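Glycosyl hydrolases family 31 family protein (Aspergillus niger, PDB 6DRU) releases alpha-xylose from the non-reducing terminal glucose of xyloglucan oligosaccharides, acting as an alpha-xylosidase of glycoside hydrolase family 31. Local coordinates at residues A[12-17]-A[122-127]; A[22-27]-A[45-50]; A[266-271]-A[573-578]; A[550-555]-A[612-617]. All blocks are in the same frame, centred on the assembly; numbering follows the deposited sequence.

Contact 1. Residues A[12-17]-A[122-127]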
# COMPACT_ATOMS: atom_id res chain seq x y z
N ILE A 12 -4.27 -30.37 4.73
CA ILE A 12 -5.08 -30.26 3.52
C ILE A 12 -4.41 -29.29 2.57
O ILE A 12 -4.00 -28.19 2.97
CB ILE A 12 -6.51 -29.80 3.85
CG1 ILE A 12 -7.18 -30.76 4.84
CG2 ILE A 12 -7.34 -29.68 2.58
CD1 ILE A 12 -8.53 -30.29 5.32
N GLN A 13 -4.28 -29.70 1.31
CA GLN A 13 -3.76 -28.83 0.25
C GLN A 13 -4.95 -28.40 -0.60
O GLN A 13 -5.39 -29.12 -1.50
CB GLN A 13 -2.71 -29.56 -0.58
CG GLN A 13 -1.94 -28.65 -1.53
CD GLN A 13 -1.17 -27.56 -0.80
OE1 GLN A 13 -0.44 -27.84 0.15
NE2 GLN A 13 -1.35 -26.32 -1.24
N HIS A 14 -5.47 -27.21 -0.31
CA HIS A 14 -6.66 -26.67 -0.98
C HIS A 14 -6.20 -25.54 -1.90
O HIS A 14 -6.18 -24.38 -1.51
CB HIS A 14 -7.68 -26.19 0.05
CG HIS A 14 -8.92 -25.61 -0.55
ND1 HIS A 14 -9.44 -24.40 -0.16
CD2 HIS A 14 -9.74 -26.08 -1.52
CE1 HIS A 14 -10.54 -24.15 -0.85
NE2 HIS A 14 -10.74 -25.15 -1.69
N GLY A 15 -5.85 -25.90 -3.13
CA GLY A 15 -5.26 -24.91 -4.01
C GLY A 15 -3.93 -24.45 -3.46
O GLY A 15 -3.08 -25.26 -3.07
N PHE A 16 -3.73 -23.13 -3.40
CA PHE A 16 -2.48 -22.59 -2.88
C PHE A 16 -2.45 -22.46 -1.37
O PHE A 16 -1.39 -22.15 -0.82
CB PHE A 16 -2.19 -21.23 -3.52
CG PHE A 16 -3.30 -20.22 -3.35
CD1 PHE A 16 -3.43 -19.51 -2.17
CD2 PHE A 16 -4.19 -19.98 -4.38
CE1 PHE A 16 -4.45 -18.59 -2.02
CE2 PHE A 16 -5.20 -19.05 -4.23
CZ PHE A 16 -5.33 -18.36 -3.05
N GLU A 17 -3.56 -22.69 -0.68
CA GLU A 17 -3.61 -22.57 0.77
C GLU A 17 -3.48 -23.94 1.42
O GLU A 17 -4.04 -24.93 0.94
CB GLU A 17 -4.89 -21.87 1.23
CG GLU A 17 -6.17 -22.68 1.08
CD GLU A 17 -7.30 -22.16 1.94
OE1 GLU A 17 -7.02 -21.49 2.96
OE2 GLU A 17 -8.48 -22.42 1.60
N ASN A 122 -15.63 -16.37 0.74
CA ASN A 122 -14.85 -17.51 1.18
C ASN A 122 -14.60 -17.41 2.68
O ASN A 122 -14.14 -16.37 3.16
CB ASN A 122 -13.53 -17.59 0.42
CG ASN A 122 -12.89 -18.96 0.51
OD1 ASN A 122 -12.34 -19.33 1.54
ND2 ASN A 122 -12.97 -19.72 -0.58
N PRO A 123 -14.89 -18.46 3.45
CA PRO A 123 -14.69 -18.39 4.91
C PRO A 123 -13.23 -18.23 5.32
O PRO A 123 -12.97 -17.95 6.50
CB PRO A 123 -15.28 -19.71 5.42
CG PRO A 123 -15.22 -20.63 4.24
CD PRO A 123 -15.44 -19.77 3.03
N ARG A 124 -12.28 -18.42 4.41
CA ARG A 124 -10.86 -18.16 4.65
C ARG A 124 -10.41 -17.19 3.56
O ARG A 124 -9.89 -17.61 2.53
CB ARG A 124 -10.04 -19.45 4.65
CG ARG A 124 -10.50 -20.48 5.68
CD ARG A 124 -9.52 -21.64 5.80
NE ARG A 124 -9.45 -22.43 4.58
CZ ARG A 124 -10.18 -23.52 4.35
NH1 ARG A 124 -11.04 -23.94 5.25
NH2 ARG A 124 -10.04 -24.18 3.20
N TYR A 125 -10.61 -15.90 3.80
CA TYR A 125 -10.38 -14.87 2.80
C TYR A 125 -9.01 -14.24 3.01
O TYR A 125 -8.67 -13.82 4.12
CB TYR A 125 -11.47 -13.79 2.87
CG TYR A 125 -11.53 -12.89 1.66
CD1 TYR A 125 -10.77 -11.73 1.61
CD2 TYR A 125 -12.34 -13.20 0.58
CE1 TYR A 125 -10.83 -10.89 0.50
CE2 TYR A 125 -12.40 -12.38 -0.53
CZ TYR A 125 -11.64 -11.23 -0.56
OH TYR A 125 -11.69 -10.40 -1.67
N TYR A 126 -8.22 -14.17 1.93
CA TYR A 126 -6.89 -13.59 1.96
C TYR A 126 -6.83 -12.38 1.03
O TYR A 126 -7.46 -12.38 -0.03
CB TYR A 126 -5.82 -14.61 1.56
CG TYR A 126 -5.87 -15.89 2.36
CD1 TYR A 126 -5.39 -15.93 3.66
CD2 TYR A 126 -6.40 -17.05 1.81
CE1 TYR A 126 -5.43 -17.10 4.39
CE2 TYR A 126 -6.44 -18.22 2.54
CZ TYR A 126 -5.96 -18.25 3.83
OH TYR A 126 -6.01 -19.41 4.55
N TYR A 127 -6.07 -11.37 1.43
CA TYR A 127 -5.97 -10.12 0.68
C TYR A 127 -4.58 -9.55 0.87
O TYR A 127 -4.09 -9.47 2.00
CB TYR A 127 -7.04 -9.13 1.15
CG TYR A 127 -6.88 -7.73 0.61
CD1 TYR A 127 -7.28 -7.41 -0.68
CD2 TYR A 127 -6.37 -6.71 1.41
CE1 TYR A 127 -7.15 -6.12 -1.17
CE2 TYR A 127 -6.23 -5.42 0.93
CZ TYR A 127 -6.62 -5.13 -0.36
OH TYR A 127 -6.49 -3.84 -0.84
O HOH W 1 -11.07 -21.64 1.13

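Contact 2. Residues A[22-27]-A[45-50]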
# COMPACT_ATOMS: atom_id res chain seq x y z
N GLN A 22 -4.73 -30.12 13.89
CA GLN A 22 -4.14 -31.09 14.80
C GLN A 22 -4.96 -31.18 16.08
O GLN A 22 -5.48 -30.17 16.56
CB GLN A 22 -2.70 -30.71 15.16
CG GLN A 22 -1.83 -30.35 13.97
CD GLN A 22 -0.52 -29.72 14.39
OE1 GLN A 22 -0.49 -28.60 14.91
NE2 GLN A 22 0.58 -30.43 14.18
N PRO A 23 -5.09 -32.38 16.65
CA PRO A 23 -5.63 -32.48 18.01
C PRO A 23 -4.70 -31.78 18.98
O PRO A 23 -3.48 -31.90 18.90
CB PRO A 23 -5.70 -33.99 18.26
CG PRO A 23 -4.70 -34.57 17.32
CD PRO A 23 -4.73 -33.70 16.10
N PHE A 24 -5.28 -31.02 19.91
CA PHE A 24 -4.51 -30.16 20.79
C PHE A 24 -5.16 -30.14 22.17
O PHE A 24 -6.23 -29.56 22.34
CB PHE A 24 -4.40 -28.74 20.22
CG PHE A 24 -3.10 -28.07 20.51
CD1 PHE A 24 -1.97 -28.36 19.77
CD2 PHE A 24 -3.01 -27.13 21.53
CE1 PHE A 24 -0.77 -27.74 20.04
CE2 PHE A 24 -1.81 -26.50 21.80
CZ PHE A 24 -0.69 -26.81 21.06
N GLY A 25 -4.50 -30.76 23.14
CA GLY A 25 -5.04 -30.85 24.48
C GLY A 25 -6.30 -31.70 24.55
O GLY A 25 -6.70 -32.38 23.61
N TYR A 26 -6.93 -31.64 25.72
CA TYR A 26 -8.17 -32.38 25.94
C TYR A 26 -9.31 -31.71 25.18
O TYR A 26 -9.56 -30.51 25.36
CB TYR A 26 -8.50 -32.44 27.43
CG TYR A 26 -7.59 -33.35 28.23
CD1 TYR A 26 -7.27 -34.62 27.77
CD2 TYR A 26 -7.07 -32.94 29.46
CE1 TYR A 26 -6.45 -35.45 28.50
CE2 TYR A 26 -6.25 -33.77 30.19
CZ TYR A 26 -5.94 -35.03 29.71
OH TYR A 26 -5.12 -35.86 30.44
N ASP A 27 -9.99 -32.48 24.33
CA ASP A 27 -11.19 -32.03 23.63
C ASP A 27 -10.94 -30.77 22.81
O ASP A 27 -11.78 -29.88 22.74
CB ASP A 27 -12.34 -31.80 24.61
CG ASP A 27 -12.37 -32.82 25.73
OD1 ASP A 27 -12.62 -34.02 25.46
OD2 ASP A 27 -12.16 -32.42 26.90
N SER A 45 3.20 -16.72 19.24
CA SER A 45 2.11 -17.58 19.68
C SER A 45 1.92 -17.40 21.17
O SER A 45 2.88 -17.18 21.92
CB SER A 45 2.40 -19.05 19.37
OG SER A 45 1.36 -19.89 19.85
N PHE A 46 0.66 -17.47 21.61
CA PHE A 46 0.31 -17.27 23.01
C PHE A 46 -0.19 -18.56 23.66
O PHE A 46 -0.63 -18.52 24.82
CB PHE A 46 -0.74 -16.17 23.13
CG PHE A 46 -0.27 -14.83 22.63
CD1 PHE A 46 0.48 -14.00 23.45
CD2 PHE A 46 -0.56 -14.41 21.35
CE1 PHE A 46 0.93 -12.77 23.00
CE2 PHE A 46 -0.12 -13.18 20.88
CZ PHE A 46 0.62 -12.36 21.71
N ILE A 47 -0.13 -19.68 22.96
CA ILE A 47 -0.57 -20.96 23.49
C ILE A 47 0.64 -21.86 23.72
O ILE A 47 1.68 -21.71 23.07
CB ILE A 47 -1.60 -21.66 22.57
CG1 ILE A 47 -0.95 -22.04 21.24
CG2 ILE A 47 -2.80 -20.75 22.34
CD1 ILE A 47 -1.79 -22.97 20.41
N TYR A 48 0.50 -22.79 24.66
CA TYR A 48 1.57 -23.71 25.02
C TYR A 48 1.53 -24.94 24.13
O TYR A 48 0.46 -25.48 23.85
CB TYR A 48 1.45 -24.12 26.49
CG TYR A 48 1.82 -23.04 27.48
CD1 TYR A 48 0.92 -22.04 27.82
CD2 TYR A 48 3.07 -23.02 28.08
CE1 TYR A 48 1.26 -21.04 28.72
CE2 TYR A 48 3.42 -22.03 28.98
CZ TYR A 48 2.51 -21.04 29.30
OH TYR A 48 2.85 -20.06 30.20
N ASP A 49 2.70 -25.39 23.70
CA ASP A 49 2.84 -26.62 22.92
C ASP A 49 3.93 -27.47 23.54
O ASP A 49 5.12 -27.11 23.44
CB ASP A 49 3.14 -26.32 21.46
CG ASP A 49 3.08 -27.57 20.59
OD1 ASP A 49 2.60 -28.61 21.08
OD2 ASP A 49 3.50 -27.50 19.41
N PRO A 50 3.60 -28.60 24.19
CA PRO A 50 2.22 -29.08 24.35
C PRO A 50 1.48 -28.28 25.41
O PRO A 50 2.12 -27.55 26.16
CB PRO A 50 2.42 -30.53 24.80
CG PRO A 50 3.70 -30.50 25.56
CD PRO A 50 4.57 -29.47 24.87

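Contact 3. Residues A[266-271]-A[573-578]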
# COMPACT_ATOMS: atom_id res chain seq x y z
N GLU A 266 6.66 8.89 54.05
CA GLU A 266 7.03 8.47 55.39
C GLU A 266 5.99 8.89 56.42
O GLU A 266 5.73 8.16 57.39
CB GLU A 266 8.41 9.02 55.76
CG GLU A 266 9.56 8.32 55.04
CD GLU A 266 10.90 8.97 55.31
OE1 GLU A 266 10.93 10.19 55.58
OE2 GLU A 266 11.93 8.26 55.25
N LEU A 267 5.37 10.06 56.24
CA LEU A 267 4.31 10.47 57.16
C LEU A 267 3.05 9.64 56.95
O LEU A 267 2.27 9.45 57.90
CB LEU A 267 3.99 11.96 56.99
CG LEU A 267 5.13 12.94 57.26
CD1 LEU A 267 4.67 14.38 57.02
CD2 LEU A 267 5.68 12.77 58.66
N LEU A 268 2.83 9.13 55.74
CA LEU A 268 1.69 8.25 55.49
C LEU A 268 1.83 6.95 56.27
O LEU A 268 0.87 6.48 56.89
CB LEU A 268 1.57 7.98 53.99
CG LEU A 268 0.45 7.05 53.53
CD1 LEU A 268 -0.91 7.64 53.84
CD2 LEU A 268 0.60 6.83 52.04
N ALA A 269 3.02 6.35 56.25
CA ALA A 269 3.26 5.14 57.04
C ALA A 269 3.17 5.43 58.53
O ALA A 269 2.69 4.59 59.31
CB ALA A 269 4.62 4.55 56.69
N GLN A 270 3.62 6.62 58.96
CA GLN A 270 3.48 7.00 60.36
C GLN A 270 2.02 7.12 60.76
O GLN A 270 1.66 6.80 61.90
CB GLN A 270 4.22 8.31 60.62
CG GLN A 270 4.48 8.60 62.09
CD GLN A 270 5.56 7.71 62.67
OE1 GLN A 270 6.73 7.80 62.30
NE2 GLN A 270 5.17 6.83 63.59
N ASN A 271 1.16 7.57 59.85
CA ASN A 271 -0.26 7.71 60.17
C ASN A 271 -0.92 6.35 60.35
O ASN A 271 -1.69 6.15 61.30
CB ASN A 271 -0.96 8.52 59.08
CG ASN A 271 -1.25 9.94 59.51
OD1 ASN A 271 -2.33 10.24 60.02
ND2 ASN A 271 -0.28 10.83 59.30
N GLU A 573 -7.12 8.80 51.94
CA GLU A 573 -6.83 7.89 53.03
C GLU A 573 -8.11 7.50 53.75
O GLU A 573 -9.12 8.19 53.66
CB GLU A 573 -5.85 8.56 54.00
CG GLU A 573 -4.42 8.71 53.48
CD GLU A 573 -4.31 9.73 52.35
OE1 GLU A 573 -4.17 9.31 51.18
OE2 GLU A 573 -4.39 10.94 52.63
N PRO A 574 -8.10 6.37 54.47
CA PRO A 574 -9.33 5.91 55.14
C PRO A 574 -9.87 6.90 56.17
O PRO A 574 -11.03 6.75 56.58
CB PRO A 574 -8.91 4.59 55.80
CG PRO A 574 -7.42 4.61 55.82
CD PRO A 574 -7.01 5.39 54.61
N TRP A 575 -9.09 7.89 56.59
CA TRP A 575 -9.54 8.91 57.52
C TRP A 575 -9.84 10.24 56.84
O TRP A 575 -10.04 11.25 57.53
CB TRP A 575 -8.49 9.12 58.62
CG TRP A 575 -7.12 9.30 58.07
CD1 TRP A 575 -6.56 10.46 57.63
CD2 TRP A 575 -6.12 8.28 57.90
NE1 TRP A 575 -5.28 10.23 57.19
CE2 TRP A 575 -4.98 8.90 57.35
CE3 TRP A 575 -6.08 6.91 58.17
CZ2 TRP A 575 -3.82 8.20 57.06
CZ3 TRP A 575 -4.92 6.21 57.88
CH2 TRP A 575 -3.81 6.86 57.34
N SER A 576 -9.88 10.27 55.51
CA SER A 576 -10.02 11.51 54.76
C SER A 576 -11.44 11.73 54.24
O SER A 576 -11.65 12.64 53.43
CB SER A 576 -9.02 11.54 53.60
OG SER A 576 -7.70 11.33 54.06
N TYR A 577 -12.41 10.92 54.67
CA TYR A 577 -13.76 10.97 54.12
C TYR A 577 -14.79 11.29 55.19
O TYR A 577 -15.94 10.85 55.11
CB TYR A 577 -14.10 9.66 53.42
CG TYR A 577 -13.33 9.46 52.14
CD1 TYR A 577 -12.04 8.94 52.15
CD2 TYR A 577 -13.88 9.80 50.91
CE1 TYR A 577 -11.33 8.76 50.98
CE2 TYR A 577 -13.18 9.63 49.74
CZ TYR A 577 -11.90 9.11 49.78
OH TYR A 577 -11.20 8.93 48.61
N GLY A 578 -14.41 12.05 56.20
CA GLY A 578 -15.33 12.41 57.26
C GLY A 578 -15.17 11.52 58.48
O GLY A 578 -14.86 10.32 58.37

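Contact 4. Residues A[550-555]-A[612-617]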
# COMPACT_ATOMS: atom_id res chain seq x y z
N PHE A 550 -14.51 -7.36 48.25
CA PHE A 550 -14.87 -8.63 47.64
C PHE A 550 -14.46 -8.65 46.17
O PHE A 550 -15.26 -8.99 45.29
CB PHE A 550 -16.37 -8.89 47.81
CG PHE A 550 -16.82 -8.84 49.25
CD1 PHE A 550 -16.78 -9.97 50.04
CD2 PHE A 550 -17.26 -7.65 49.81
CE1 PHE A 550 -17.19 -9.92 51.36
CE2 PHE A 550 -17.66 -7.59 51.12
CZ PHE A 550 -17.63 -8.73 51.90
N LEU A 551 -13.21 -8.30 45.91
CA LEU A 551 -12.58 -8.35 44.60
C LEU A 551 -11.25 -9.06 44.73
O LEU A 551 -10.71 -9.19 45.83
CB LEU A 551 -12.37 -6.94 44.03
CG LEU A 551 -13.60 -6.22 43.48
CD1 LEU A 551 -13.25 -4.81 43.04
CD2 LEU A 551 -14.19 -7.01 42.33
N PRO A 552 -10.70 -9.57 43.62
CA PRO A 552 -9.42 -10.30 43.71
C PRO A 552 -8.32 -9.52 44.40
O PRO A 552 -7.50 -10.11 45.10
CB PRO A 552 -9.09 -10.58 42.24
CG PRO A 552 -10.42 -10.69 41.59
CD PRO A 552 -11.28 -9.66 42.27
N PHE A 553 -8.30 -8.20 44.24
CA PHE A 553 -7.36 -7.34 44.95
C PHE A 553 -8.08 -6.09 45.41
O PHE A 553 -8.78 -5.45 44.62
CB PHE A 553 -6.15 -6.98 44.07
CG PHE A 553 -5.25 -8.15 43.77
CD1 PHE A 553 -4.23 -8.50 44.63
CD2 PHE A 553 -5.44 -8.90 42.62
CE1 PHE A 553 -3.40 -9.57 44.36
CE2 PHE A 553 -4.62 -9.98 42.34
CZ PHE A 553 -3.60 -10.31 43.21
N MET A 554 -7.91 -5.74 46.68
CA MET A 554 -8.53 -4.56 47.26
C MET A 554 -7.53 -3.41 47.21
O MET A 554 -6.53 -3.42 47.93
CB MET A 554 -8.99 -4.83 48.69
CG MET A 554 -9.81 -3.71 49.30
SD MET A 554 -9.98 -3.86 51.09
CE MET A 554 -11.00 -2.44 51.45
N ARG A 555 -7.80 -2.42 46.36
CA ARG A 555 -6.91 -1.29 46.18
C ARG A 555 -7.73 -0.03 45.95
O ARG A 555 -8.68 -0.04 45.16
CB ARG A 555 -5.94 -1.51 45.01
CG ARG A 555 -5.35 -0.23 44.44
CD ARG A 555 -4.35 -0.52 43.33
NE ARG A 555 -4.13 0.64 42.46
CZ ARG A 555 -4.88 0.93 41.41
NH1 ARG A 555 -5.90 0.14 41.10
NH2 ARG A 555 -4.62 2.00 40.67
N SER A 612 -12.22 -19.82 38.19
CA SER A 612 -12.42 -18.38 38.19
C SER A 612 -12.67 -17.86 39.60
O SER A 612 -13.42 -18.47 40.38
CB SER A 612 -13.58 -18.00 37.28
OG SER A 612 -13.36 -18.46 35.96
N ILE A 613 -12.05 -16.73 39.93
CA ILE A 613 -12.14 -16.17 41.27
C ILE A 613 -13.47 -15.44 41.43
O ILE A 613 -14.34 -15.89 42.18
CB ILE A 613 -10.95 -15.24 41.56
CG1 ILE A 613 -9.64 -16.03 41.46
CG2 ILE A 613 -11.08 -14.61 42.93
CD1 ILE A 613 -8.41 -15.21 41.68
N MET A 614 -13.65 -14.32 40.73
CA MET A 614 -14.96 -13.69 40.68
C MET A 614 -15.73 -14.27 39.50
O MET A 614 -15.23 -14.29 38.37
CB MET A 614 -14.86 -12.16 40.61
CG MET A 614 -14.08 -11.57 39.46
SD MET A 614 -13.99 -9.78 39.63
CE MET A 614 -15.71 -9.31 39.43
N ARG A 615 -16.94 -14.74 39.77
CA ARG A 615 -17.62 -15.69 38.89
C ARG A 615 -18.96 -15.15 38.43
O ARG A 615 -19.84 -14.90 39.27
CB ARG A 615 -17.81 -17.02 39.63
CG ARG A 615 -16.51 -17.62 40.15
CD ARG A 615 -16.75 -18.82 41.06
NE ARG A 615 -17.40 -19.93 40.37
CZ ARG A 615 -16.77 -20.77 39.55
NH1 ARG A 615 -15.48 -20.63 39.32
NH2 ARG A 615 -17.45 -21.75 38.97
N PRO A 616 -19.17 -14.95 37.13
CA PRO A 616 -20.51 -14.63 36.64
C PRO A 616 -21.47 -15.77 36.95
O PRO A 616 -21.08 -16.93 37.06
CB PRO A 616 -20.31 -14.45 35.13
CG PRO A 616 -19.01 -15.14 34.83
CD PRO A 616 -18.17 -14.97 36.05
N LEU A 617 -22.75 -15.42 37.08
CA LEU A 617 -23.74 -16.35 37.61
C LEU A 617 -23.98 -17.56 36.72
O LEU A 617 -24.45 -18.59 37.21
CB LEU A 617 -25.07 -15.63 37.86
CG LEU A 617 -25.04 -14.54 38.93
CD1 LEU A 617 -26.43 -13.95 39.15
CD2 LEU A 617 -24.46 -15.08 40.23

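Contact 1. Residues A[12-17]-A[122-127]
Glu17 OE2 is gripped by two protein side chains: Arg124 NH2, 2.8 Å away and above the carboxylate plane, and His14 ND1, which reaches its anti lone pair from within the imidazole plane. A water lies between OE2 and Asn122 OD1. The other oxygen is shared as well. Glu17 OE1 accepts from Arg124 NE at 3.1 Å, and Tyr126 OH meets it nearly end-on at 2.8 Å. Arg124 makes a side-on salt bridge, one nitrogen to each oxygen, with guanidinium and carboxylate planes 44° apart. The phenol ring of Tyr126 stands almost perpendicular to the carboxylate. Glu17 can span the gap because its CG sits between the backbone N and the carbonyl carbon (chi1 70°) and its chain is extended beyond. A carboxylate suits this buried place because it offers two oxygens to Arg124, His14 and Tyr126, and these donors probably favour its ionised form. Arg124 has a second carboxylate partner, Glu114, at NH1, while His14 NE2 bonds Ser417 OG of the second subunit. Asn122 OD1 accepts from Arg124 N in an Asx turn leading into strand 124-127. Gly15 takes the positive phi required in the type II' turn from His14 to Glu17. The polar cluster ties the beta hairpin of strands 10-14 and 17-23 to an edge strand of a second sheet, in the beta-rich N-terminal region of a family 31 glycosidase.

Contact 2. Residues A[22-27]-A[45-50]
Phe24 packs its ring against Ile47 and the backbone of Tyr48, bridging the link of a beta hairpin, strands 17-23 and 28-35, and the loop 45-50, in the beta-rich N-terminal part of the enzyme. The closely packed part is the far end of that ring. It presents its edge, nearly in plane, to the carbonyl O of Tyr48, while CE2 also meets Ile47 CD1. An aromatic ring suits this place because its C-H edge can lie against a carbonyl while its carbon surface packs on aliphatic groups. Leu238 of helix 228-239 and Pro51 also touch Phe24. The Asp49 side is looser and partly exposed. There the Asp49 and Phe24 side chains cross at about a right angle, with the carboxylate plane 53° from the ring plane, and OD1 lies 3.6 Å from Phe24 CE1. Asp49 OD1 also accepts a hydrogen bond from the backbone N of His60. The Tyr48 side chain leads away from Phe24, so this residue contributes its backbone. Just after the phenylalanine, Gly25 adopts a positive phi. Ile47 reaches the ring because CG1 lies between its backbone N and carbonyl carbon (chi1 66°) and the chain then extends, bringing CD1 to 3.8 Å from Phe24 CE2.

Contact 3. Residues A[266-271]-A[573-578]
Asn271 and Trp575 meet with their flat groups nearly aligned, the amide plane only 22° from the indole plane. Asn271 OD1 lies over one indole face, offset toward the rim, and Asn271 CB approaches Trp575 CZ2 to 3.5 Å. The opposite face is backed by Glu573 CB and Pro574 CD from the same loop, so the indole is held between loop and helix. Asn271 suits the helix surface because ND2 bonds back to Leu267 O at 3.2 Å, nearly straight at 167°. That bond and the helical one from Asn271 N reach this carbonyl from opposite faces of its plane. One turn earlier in the helix, Leu268 crosses Glu573 obliquely and sets CD1 3.7 Å from Glu573 CG. Glu573 is bent at chi2 (69°), offering its aliphatic part to leucine while OE1 bonds Tyr259 OH. Arg275, just past the helix end, makes a cation-pi contact with Trp575. The contact joins helix 262-274 to the loop between strand 554-555 and helix 582-594. No hydrogen bond crosses between the two segments; van der Waals contact of Asn271 CB with the indole, and of Leu268 CD1 with indole and Glu573 CG, does the joining, while Tyr259 serves Glu573 and Arg275 NE, weakly, Asn271 OD1.

Contact 4. Residues A[550-555]-A[612-617]
Met614 reaches Leu551 and Pro552 by an unusual start and a late bend: CG lies between the backbone N and the carbonyl carbon (chi1 57°), the chain runs straight on, and chi3 of -66° turns the methyl aside. Met614 SD then rests 3.8 Å from Pro552 CD and 3.9 Å from Leu551 CD2, and Met614 CE lies 4.0 Å from the same CD2, the leucine and methionine side chains crossing obliquely. Leu551 starts with its CB directed away from the other segment, but CG, placed anti to the carbonyl carbon (chi1 -76°), lets CD2 come back to the thioether. Ile613 completes the group from the neighbouring position, its CG2 lying 4.2 Å from Pro552 CG. Proline fits here as a compact, rigid wedge: Met614 crosses it at about a right angle and Ile613 obliquely. Methionine, unbranched and flexible, can follow both the proline ring and the leucine methyl. Phe603 of helix 596-609 packs on Pro552 and Ile613, while Tyr643 of strand 643-645 touches Leu551 and Met614. Thus the short linker between helix 535-548 and barrel strand 554-555 meets the edge strand 614-615 of the C-terminal sheet, joining catalytic barrel and C-terminal domain. Arg592 bonds the carbonyl oxygens of Leu551 and Pro552, and Phe550 O takes a hydrogen bond from Tyr643 OH of the C-terminal sheet. The four side chains themselves, buried, apolar and without a directional bond, probably hold together by shape and exclusion of water.

In the fold
Contacts 1 and 2 share the large N-terminal sheet through neighbouring strands 10-14 and 17-23, and contact 2 is nested in the chain loop closed by contact 1; their centres lie about 23 Å apart. Contact 3 lies within the barrel and contact 4 joins it to the C-terminal domain; their segments alternate along the chain, with nearest atoms about 9 Å apart. Strand 252-254, which Glu573 of contact 3 touches, pairs with strand 554-555 of contact 4. Contact 1 is about 63 Å from contact 3 between centres, on opposite sides of the chain's centre. None lies at the catalytic Asp395 and Asp487, but Arg555 in contact 4's first segment makes a cation-pi contact with Trp484 of the xylose pocket.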